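Local coordinates for leucine-rich repeat protein (Bacteroides thetaiotaomicron, PDB 4ECN), which is of unknown function but, as an extracellular leucine-rich repeat protein, probably binds other proteins through its long repeat array, at residues A147-I155 against V257-A265; N662-I673 against K687-P698. All coordinates share one frame; numbering follows the deposited sequence.

Contact 1 of 2, residues A147-I155 against V257-A265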
loop_
_atom_site.group_PDB
_atom_site.type_symbol
_atom_site.label_atom_id
_atom_site.label_comp_id
_atom_site.label_asym_id
_atom_site.label_seq_id
_atom_site.Cartn_x
_atom_site.Cartn_y
_atom_site.Cartn_z
ATOM N N ALA A 147 21.748 35.219 -32.007
ATOM C CA ALA A 147 20.856 35.785 -30.975
ATOM C C ALA A 147 19.950 34.711 -30.336
ATOM O O ALA A 147 19.277 33.955 -31.043
ATOM C CB ALA A 147 20.003 36.894 -31.572
ATOM N N GLY A 148 19.994 34.647 -29.005
ATOM C CA GLY A 148 19.289 33.662 -28.191
ATOM C C GLY A 148 17.787 33.800 -28.069
ATOM O O GLY A 148 17.170 34.589 -28.796
ATOM N N GLU A 149 17.193 33.019 -27.122
ATOM C CA GLU A 149 15.750 32.964 -26.846
ATOM C C GLU A 149 15.198 34.313 -26.326
ATOM O O GLU A 149 14.016 34.604 -26.549
ATOM C CB GLU A 149 15.424 31.846 -25.850
ATOM C CG GLU A 149 15.435 30.460 -26.482
ATOM C CD GLU A 149 14.268 30.064 -27.374
ATOM O OE1 GLU A 149 13.107 30.383 -27.025
ATOM O OE2 GLU A 149 14.510 29.345 -28.372
ATOM N N TYR A 150 16.050 35.140 -25.675
ATOM C CA TYR A 150 15.691 36.475 -25.182
ATOM C C TYR A 150 16.941 37.406 -25.181
ATOM O O TYR A 150 18.067 36.922 -25.342
ATOM C CB TYR A 150 15.049 36.391 -23.782
ATOM C CG TYR A 150 15.979 35.956 -22.668
ATOM C CD1 TYR A 150 16.230 34.605 -22.425
ATOM C CD2 TYR A 150 16.546 36.890 -21.805
ATOM C CE1 TYR A 150 17.074 34.201 -21.393
ATOM C CE2 TYR A 150 17.392 36.498 -20.773
ATOM C CZ TYR A 150 17.650 35.152 -20.565
ATOM O OH TYR A 150 18.484 34.785 -19.539
ATOM N N LEU A 151 16.726 38.739 -25.008
ATOM C CA LEU A 151 17.797 39.747 -24.961
ATOM C C LEU A 151 18.456 39.826 -23.580
ATOM O O LEU A 151 17.732 39.913 -22.585
ATOM C CB LEU A 151 17.238 41.134 -25.320
ATOM C CG LEU A 151 16.759 41.355 -26.751
ATOM C CD1 LEU A 151 15.858 42.563 -26.829
ATOM C CD2 LEU A 151 17.933 41.476 -27.730
ATOM N N PHE A 152 19.826 39.836 -23.516
ATOM C CA PHE A 152 20.594 39.951 -22.255
ATOM C C PHE A 152 20.159 41.225 -21.533
ATOM O O PHE A 152 19.785 41.187 -20.358
ATOM C CB PHE A 152 22.115 39.936 -22.500
ATOM C CG PHE A 152 22.953 39.872 -21.241
ATOM C CD1 PHE A 152 23.120 40.996 -20.434
ATOM C CD2 PHE A 152 23.601 38.699 -20.878
ATOM C CE1 PHE A 152 23.900 40.936 -19.274
ATOM C CE2 PHE A 152 24.382 38.640 -19.719
ATOM C CZ PHE A 152 24.529 39.760 -18.927
ATOM N N SER A 153 20.173 42.354 -22.259
ATOM C CA SER A 153 19.601 43.607 -21.780
ATOM C C SER A 153 18.126 43.326 -21.492
ATOM O O SER A 153 17.564 42.464 -22.162
ATOM C CB SER A 153 19.805 44.704 -22.822
ATOM O OG SER A 153 19.423 44.277 -24.121
ATOM N N ASN A 154 17.538 43.924 -20.465
ATOM C CA ASN A 154 16.141 43.732 -20.027
ATOM C C ASN A 154 16.013 42.408 -19.131
ATOM O O ASN A 154 14.898 41.935 -18.865
ATOM C CB ASN A 154 15.035 43.811 -21.160
ATOM C CG ASN A 154 14.727 42.651 -22.108
ATOM O OD1 ASN A 154 14.949 41.455 -21.824
ATOM N ND2 ASN A 154 14.083 43.005 -23.234
ATOM N N ILE A 155 17.151 41.937 -18.560
ATOM C CA ILE A 155 17.218 41.005 -17.428
ATOM C C ILE A 155 17.099 41.938 -16.220
ATOM O O ILE A 155 17.977 42.793 -16.060
ATOM C CB ILE A 155 18.483 40.073 -17.391
ATOM C CG1 ILE A 155 18.462 38.976 -18.446
ATOM C CG2 ILE A 155 18.688 39.462 -16.000
ATOM C CD1 ILE A 155 19.826 38.214 -18.580
ATOM N N VAL A 257 28.353 34.596 -13.266
ATOM C CA VAL A 257 27.021 34.058 -13.522
ATOM C C VAL A 257 26.926 33.908 -15.059
ATOM O O VAL A 257 26.665 34.894 -15.755
ATOM C CB VAL A 257 25.873 34.888 -12.895
ATOM C CG1 VAL A 257 24.513 34.272 -13.210
ATOM C CG2 VAL A 257 26.054 35.027 -11.386
ATOM N N PRO A 258 27.242 32.703 -15.599
ATOM C CA PRO A 258 27.271 32.519 -17.064
ATOM C C PRO A 258 25.878 32.396 -17.714
ATOM O O PRO A 258 25.320 31.295 -17.816
ATOM C CB PRO A 258 28.053 31.210 -17.229
ATOM C CG PRO A 258 27.786 30.455 -16.000
ATOM C CD PRO A 258 27.657 31.471 -14.899
ATOM N N ILE A 259 25.365 33.522 -18.235
ATOM C CA ILE A 259 24.052 33.582 -18.877
ATOM C C ILE A 259 24.130 32.868 -20.235
ATOM O O ILE A 259 25.063 33.100 -20.993
ATOM C CB ILE A 259 23.569 35.048 -18.991
ATOM C CG1 ILE A 259 23.522 35.740 -17.596
ATOM C CG2 ILE A 259 22.219 35.162 -19.732
ATOM C CD1 ILE A 259 22.634 35.089 -16.513
ATOM N N GLN A 260 23.158 31.979 -20.515
ATOM C CA GLN A 260 23.119 31.147 -21.721
ATOM C C GLN A 260 22.231 31.702 -22.835
ATOM O O GLN A 260 22.531 31.458 -24.013
ATOM C CB GLN A 260 22.601 29.741 -21.369
ATOM C CG GLN A 260 23.431 28.992 -20.333
ATOM C CD GLN A 260 24.851 28.739 -20.771
ATOM O OE1 GLN A 260 25.112 28.188 -21.851
ATOM N NE2 GLN A 260 25.796 29.108 -19.914
ATOM N N LEU A 261 21.112 32.382 -22.458
ATOM C CA LEU A 261 20.080 32.934 -23.354
ATOM C C LEU A 261 19.519 31.803 -24.203
ATOM O O LEU A 261 19.569 31.848 -25.437
ATOM C CB LEU A 261 20.608 34.083 -24.239
ATOM C CG LEU A 261 21.291 35.254 -23.547
ATOM C CD1 LEU A 261 22.134 36.038 -24.533
ATOM C CD2 LEU A 261 20.302 36.149 -22.850
ATOM N N LYS A 262 19.081 30.740 -23.531
ATOM C CA LYS A 262 18.551 29.558 -24.199
ATOM C C LYS A 262 17.152 29.207 -23.678
ATOM O O LYS A 262 16.615 29.854 -22.769
ATOM C CB LYS A 262 19.496 28.349 -24.008
ATOM C CG LYS A 262 20.907 28.505 -24.540
ATOM C CD LYS A 262 21.730 27.271 -24.182
ATOM C CE LYS A 262 23.194 27.400 -24.535
ATOM N NZ LYS A 262 23.986 26.240 -24.040
ATOM N N GLU A 263 16.557 28.177 -24.280
ATOM C CA GLU A 263 15.270 27.673 -23.857
ATOM C C GLU A 263 15.525 26.776 -22.665
ATOM O O GLU A 263 16.525 26.057 -22.663
ATOM C CB GLU A 263 14.593 26.949 -25.033
ATOM C CG GLU A 263 13.074 26.886 -24.954
ATOM C CD GLU A 263 12.410 26.662 -26.303
ATOM O OE1 GLU A 263 12.521 25.538 -26.845
ATOM O OE2 GLU A 263 11.798 27.622 -26.830
ATOM N N THR A 264 14.682 26.864 -21.622
ATOM C CA THR A 264 14.826 26.039 -20.421
ATOM C C THR A 264 14.563 24.618 -20.823
ATOM O O THR A 264 13.562 24.357 -21.504
ATOM C CB THR A 264 13.894 26.533 -19.328
ATOM O OG1 THR A 264 14.201 27.891 -19.107
ATOM C CG2 THR A 264 14.046 25.760 -18.012
ATOM N N ALA A 265 15.474 23.706 -20.464
ATOM C CA ALA A 265 15.285 22.312 -20.856
ATOM C C ALA A 265 14.081 21.681 -20.128
ATOM O O ALA A 265 13.802 21.974 -18.958
ATOM C CB ALA A 265 16.538 21.506 -20.593
#
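Leu261 lays its CD2 methyl over one face of the Tyr150 ring, 3.8 Å from the ring centroid and 19° off the normal, a CH-pi contact displaced toward the ring's rim. The same CD2 lies 3.4 Å from Tyr150 O, so one methyl touches both ring and backbone of the tyrosine. Tyr150 CG sits between its backbone N and carbonyl carbon, a chi1 (68°) that turns one ring face to the Leu261 methyl. Deeper in, Phe152 brings CE2 to within 3.7 Å of Ile259 CG1, the side chains crossing at about a right angle, while Ile155 CD1 meets Ile259 CG2 at 4.0 Å. At the solvent side, Glu149 N donates to Leu261 O (3.1 Å, 158° at the hydrogen), approaching from above the carbonyl plane. Beyond it the carboxylates of Glu149 and Glu263 come close without a hydrogen bond, a probably unfavourable pairing of like charges. In the second shell, Glu235 accepts from Leu261 N and Lys262 N and bonds Tyr150 OH, which meets Thr223 as well; this probably helps hold ring and leucine in place. Loop 147-155 closes over the end of strand 251-259, beside strands 130-139, 214-227 and 230-238, while 257-265 runs on into helix 266-280.

Contact 2 of 2, residues N662-I673 against K687-P698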
loop_
_atom_site.group_PDB
_atom_site.type_symbol
_atom_site.label_atom_id
_atom_site.label_comp_id
_atom_site.label_asym_id
_atom_site.label_seq_id
_atom_site.Cartn_x
_atom_site.Cartn_y
_atom_site.Cartn_z
ATOM N N ASN A 662 -29.003 -30.743 -1.096
ATOM C CA ASN A 662 -27.847 -29.843 -1.249
ATOM C C ASN A 662 -27.788 -29.141 -2.632
ATOM O O ASN A 662 -27.078 -28.148 -2.746
ATOM C CB ASN A 662 -26.536 -30.612 -1.009
ATOM C CG ASN A 662 -26.469 -31.421 0.282
ATOM O OD1 ASN A 662 -25.969 -32.550 0.277
ATOM N ND2 ASN A 662 -27.001 -30.909 1.406
ATOM N N ILE A 663 -28.538 -29.611 -3.646
ATOM C CA ILE A 663 -28.587 -28.995 -4.991
ATOM C C ILE A 663 -30.057 -28.701 -5.401
ATOM O O ILE A 663 -30.963 -29.441 -5.003
ATOM C CB ILE A 663 -27.875 -29.868 -6.065
ATOM C CG1 ILE A 663 -28.445 -31.322 -6.112
ATOM C CG2 ILE A 663 -26.359 -29.836 -5.838
ATOM C CD1 ILE A 663 -28.053 -32.199 -7.327
ATOM N N SER A 664 -30.291 -27.629 -6.190
ATOM C CA SER A 664 -31.658 -27.268 -6.633
ATOM C C SER A 664 -32.089 -28.018 -7.925
ATOM O O SER A 664 -33.288 -28.149 -8.175
ATOM C CB SER A 664 -31.791 -25.765 -6.853
ATOM O OG SER A 664 -30.665 -25.229 -7.528
ATOM N N CYS A 665 -31.131 -28.521 -8.724
ATOM C CA CYS A 665 -31.428 -29.236 -9.968
ATOM C C CYS A 665 -31.571 -30.746 -9.711
ATOM O O CYS A 665 -31.274 -31.227 -8.617
ATOM C CB CYS A 665 -30.350 -28.959 -11.019
ATOM S SG CYS A 665 -28.711 -29.631 -10.622
ATOM N N SER A 666 -31.990 -31.490 -10.746
ATOM C CA SER A 666 -32.113 -32.941 -10.707
ATOM C C SER A 666 -30.718 -33.585 -10.731
ATOM O O SER A 666 -29.751 -32.947 -11.150
ATOM C CB SER A 666 -32.959 -33.433 -11.875
ATOM O OG SER A 666 -32.398 -33.044 -13.117
HETATM N N MSE A 667 -30.610 -34.837 -10.283
HETATM C CA MSE A 667 -29.338 -35.543 -10.255
HETATM C C MSE A 667 -28.790 -35.736 -11.686
HETATM O O MSE A 667 -27.578 -35.652 -11.917
HETATM C CB MSE A 667 -29.543 -36.887 -9.550
HETATM C CG MSE A 667 -28.263 -37.674 -9.318
HETATM SE SE MSE A 667 -26.961 -36.710 -8.239
HETATM C CE MSE A 667 -25.424 -36.956 -9.340
ATOM N N ASP A 668 -29.705 -35.927 -12.645
ATOM C CA ASP A 668 -29.414 -36.146 -14.063
ATOM C C ASP A 668 -28.854 -34.869 -14.735
ATOM O O ASP A 668 -28.082 -34.975 -15.695
ATOM C CB ASP A 668 -30.694 -36.611 -14.773
ATOM C CG ASP A 668 -31.415 -37.714 -14.008
ATOM O OD1 ASP A 668 -30.842 -38.829 -13.884
ATOM O OD2 ASP A 668 -32.517 -37.441 -13.465
ATOM N N ASP A 669 -29.225 -33.681 -14.216
ATOM C CA ASP A 669 -28.761 -32.384 -14.715
ATOM C C ASP A 669 -27.488 -31.904 -14.011
ATOM O O ASP A 669 -26.779 -31.058 -14.569
ATOM C CB ASP A 669 -29.849 -31.318 -14.537
ATOM C CG ASP A 669 -31.068 -31.445 -15.428
ATOM O OD1 ASP A 669 -30.950 -32.049 -16.527
ATOM O OD2 ASP A 669 -32.124 -30.889 -15.062
ATOM N N TYR A 670 -27.205 -32.419 -12.783
ATOM C CA TYR A 670 -26.044 -32.004 -11.987
ATOM C C TYR A 670 -24.732 -32.466 -12.662
ATOM O O TYR A 670 -24.593 -33.652 -13.000
ATOM C CB TYR A 670 -26.145 -32.521 -10.552
ATOM C CG TYR A 670 -25.110 -31.891 -9.647
ATOM C CD1 TYR A 670 -25.071 -30.513 -9.453
ATOM C CD2 TYR A 670 -24.191 -32.667 -8.964
ATOM C CE1 TYR A 670 -24.105 -29.924 -8.641
ATOM C CE2 TYR A 670 -23.231 -32.093 -8.136
ATOM C CZ TYR A 670 -23.193 -30.721 -7.971
ATOM O OH TYR A 670 -22.235 -30.160 -7.159
ATOM N N LYS A 671 -23.797 -31.490 -12.887
ATOM C CA LYS A 671 -22.499 -31.626 -13.594
ATOM C C LYS A 671 -21.268 -31.811 -12.671
ATOM O O LYS A 671 -20.166 -32.016 -13.177
ATOM C CB LYS A 671 -22.226 -30.361 -14.453
ATOM C CG LYS A 671 -23.251 -30.031 -15.547
ATOM C CD LYS A 671 -22.991 -28.668 -16.243
ATOM C CE LYS A 671 -23.293 -27.429 -15.400
ATOM N NZ LYS A 671 -22.948 -26.147 -16.083
ATOM N N GLY A 672 -21.446 -31.686 -11.359
ATOM C CA GLY A 672 -20.355 -31.803 -10.392
ATOM C C GLY A 672 -19.459 -30.579 -10.321
ATOM O O GLY A 672 -19.781 -29.541 -10.909
ATOM N N ILE A 673 -18.321 -30.694 -9.595
ATOM C CA ILE A 673 -17.327 -29.627 -9.388
ATOM C C ILE A 673 -15.923 -30.127 -9.774
ATOM O O ILE A 673 -15.463 -31.148 -9.246
ATOM C CB ILE A 673 -17.318 -29.096 -7.908
ATOM C CG1 ILE A 673 -18.740 -28.866 -7.318
ATOM C CG2 ILE A 673 -16.396 -27.861 -7.742
ATOM C CD1 ILE A 673 -18.791 -28.465 -5.872
ATOM N N LYS A 687 -27.668 -34.736 4.805
ATOM C CA LYS A 687 -27.390 -35.830 3.885
ATOM C C LYS A 687 -26.035 -35.584 3.231
ATOM O O LYS A 687 -25.805 -34.528 2.639
ATOM C CB LYS A 687 -28.524 -35.968 2.829
ATOM C CG LYS A 687 -28.647 -37.373 2.172
ATOM C CD LYS A 687 -27.759 -37.600 0.908
ATOM C CE LYS A 687 -27.408 -39.052 0.587
ATOM N NZ LYS A 687 -26.373 -39.621 1.512
ATOM N N PHE A 688 -25.128 -36.552 3.360
ATOM C CA PHE A 688 -23.777 -36.495 2.800
ATOM C C PHE A 688 -23.854 -36.204 1.261
ATOM O O PHE A 688 -24.699 -36.797 0.580
ATOM C CB PHE A 688 -23.046 -37.797 3.106
ATOM C CG PHE A 688 -21.649 -37.820 2.563
ATOM C CD1 PHE A 688 -21.395 -38.278 1.275
ATOM C CD2 PHE A 688 -20.581 -37.363 3.330
ATOM C CE1 PHE A 688 -20.103 -38.277 0.767
ATOM C CE2 PHE A 688 -19.279 -37.410 2.835
ATOM C CZ PHE A 688 -19.053 -37.848 1.549
ATOM N N PRO A 689 -23.016 -35.286 0.704
ATOM C CA PRO A 689 -23.186 -34.893 -0.705
ATOM C C PRO A 689 -22.669 -35.923 -1.725
ATOM O O PRO A 689 -21.754 -35.646 -2.508
ATOM C CB PRO A 689 -22.396 -33.593 -0.790
ATOM C CG PRO A 689 -21.350 -33.727 0.239
ATOM C CD PRO A 689 -21.976 -34.468 1.364
ATOM N N THR A 690 -23.351 -37.074 -1.790
ATOM C CA THR A 690 -23.102 -38.176 -2.744
ATOM C C THR A 690 -23.000 -37.624 -4.188
ATOM O O THR A 690 -22.149 -38.051 -4.975
ATOM C CB THR A 690 -24.248 -39.205 -2.621
ATOM O OG1 THR A 690 -24.360 -39.612 -1.256
ATOM C CG2 THR A 690 -24.058 -40.417 -3.517
ATOM N N GLU A 691 -23.861 -36.643 -4.485
ATOM C CA GLU A 691 -23.990 -35.871 -5.719
ATOM C C GLU A 691 -22.640 -35.446 -6.281
ATOM O O GLU A 691 -22.506 -35.312 -7.492
ATOM C CB GLU A 691 -24.824 -34.609 -5.443
ATOM C CG GLU A 691 -26.040 -34.849 -4.556
ATOM C CD GLU A 691 -25.870 -34.644 -3.064
ATOM O OE1 GLU A 691 -25.640 -33.486 -2.651
ATOM O OE2 GLU A 691 -26.077 -35.614 -2.299
ATOM N N LEU A 692 -21.661 -35.181 -5.401
ATOM C CA LEU A 692 -20.333 -34.767 -5.804
ATOM C C LEU A 692 -19.530 -35.941 -6.369
ATOM O O LEU A 692 -18.844 -35.795 -7.363
ATOM C CB LEU A 692 -19.599 -34.165 -4.610
ATOM C CG LEU A 692 -20.160 -32.879 -4.007
ATOM C CD1 LEU A 692 -19.388 -32.485 -2.746
ATOM C CD2 LEU A 692 -20.121 -31.746 -4.992
ATOM N N PHE A 693 -19.634 -37.105 -5.756
ATOM C CA PHE A 693 -18.884 -38.288 -6.127
ATOM C C PHE A 693 -19.534 -38.980 -7.329
ATOM O O PHE A 693 -18.835 -39.343 -8.288
ATOM C CB PHE A 693 -18.791 -39.212 -4.902
ATOM C CG PHE A 693 -18.086 -38.488 -3.773
ATOM C CD1 PHE A 693 -16.701 -38.328 -3.788
ATOM C CD2 PHE A 693 -18.812 -37.867 -2.764
ATOM C CE1 PHE A 693 -16.055 -37.592 -2.794
ATOM C CE2 PHE A 693 -18.165 -37.133 -1.769
ATOM C CZ PHE A 693 -16.788 -37.019 -1.775
ATOM N N ALA A 694 -20.874 -39.096 -7.304
ATOM C CA ALA A 694 -21.668 -39.675 -8.376
ATOM C C ALA A 694 -21.375 -38.977 -9.697
ATOM O O ALA A 694 -21.386 -39.639 -10.727
ATOM C CB ALA A 694 -23.137 -39.573 -8.038
ATOM N N THR A 695 -21.029 -37.671 -9.662
ATOM C CA THR A 695 -20.730 -36.871 -10.860
ATOM C C THR A 695 -19.207 -36.869 -11.213
ATOM O O THR A 695 -18.775 -36.119 -12.103
ATOM C CB THR A 695 -21.233 -35.435 -10.700
ATOM O OG1 THR A 695 -20.775 -34.894 -9.470
ATOM C CG2 THR A 695 -22.712 -35.341 -10.748
ATOM N N GLY A 696 -18.441 -37.740 -10.564
ATOM C CA GLY A 696 -17.013 -37.899 -10.822
ATOM C C GLY A 696 -16.142 -36.683 -10.578
ATOM O O GLY A 696 -15.185 -36.455 -11.332
ATOM N N SER A 697 -16.460 -35.903 -9.518
ATOM C CA SER A 697 -15.722 -34.709 -9.122
ATOM C C SER A 697 -14.326 -35.103 -8.579
ATOM O O SER A 697 -14.231 -35.988 -7.726
ATOM C CB SER A 697 -16.517 -33.917 -8.091
ATOM O OG SER A 697 -17.728 -33.433 -8.648
ATOM N N PRO A 698 -13.219 -34.506 -9.094
ATOM C CA PRO A 698 -11.877 -34.927 -8.634
ATOM C C PRO A 698 -11.499 -34.302 -7.292
ATOM O O PRO A 698 -10.478 -33.607 -7.192
ATOM C CB PRO A 698 -10.950 -34.448 -9.755
ATOM C CG PRO A 698 -11.682 -33.332 -10.404
ATOM C CD PRO A 698 -13.139 -33.452 -10.127
#
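Glu691, in the first turn of the short helix, turns its backbone O to the edge of the Tyr670 ring, in the ring plane and 3.4 Å from CE2; its carboxylate lies beside Asn662 CB. Leu692 follows, its CD2 reaching Tyr670 OH and, at 3.6 Å, Ile673 CD1. Further along, Ala694 CB and Thr695 CG2 receive the CE methyl of selenomethionine Met667, whose chain, bent at chi2 (59°) and again at chi3, brings CE to the end of the helix. Thr695 CG2 also packs on Tyr670, 3.5 Å from CD2. Gly696, with positive phi, ends the helix in a Schellman motif. Next, Ser697 OG accepts from Ile673 N (3.0 Å, nearly straight at 170°) and itself donates to Leu692 O, 2.9 Å away on a lone pair in the carbonyl plane. Losing this hydroxyl to an alanine here would probably leave Ile673 N without its acceptor and Leu692 O with the bond from Ser697 N alone. Pro698 closes the segment with CD against Ile673 O. Chemically, the interface mixes apolar contacts of Met667, Leu692 and Ile673 with polar groups round Tyr670, while a single serine ties the backbone of the loop before strand 675-679 to the end of helix 690-694.

Overall arrangement
Contact 1 and contact 2 lie on opposite sides of the chain's centre, their centres about 82 Å apart and their nearest atoms about 59 Å apart. They follow in series along the chain and share no sheet. Contact 1 joins a loop of the second transthyretin-like (DUF4458) region to strand 251-259 and the chain leading to helix 266-280 and the leucine-rich repeats. Contact 2 lies far along those repeats, joining the loop before strand 675-679 to helix 690-694, between that strand and its parallel neighbour 701-703. One is therefore at the junction of two kinds of domain, the other within the elongated repeat array, joining elements that flank strand 675-679 in sequence; a role in protein binding is probable but not established.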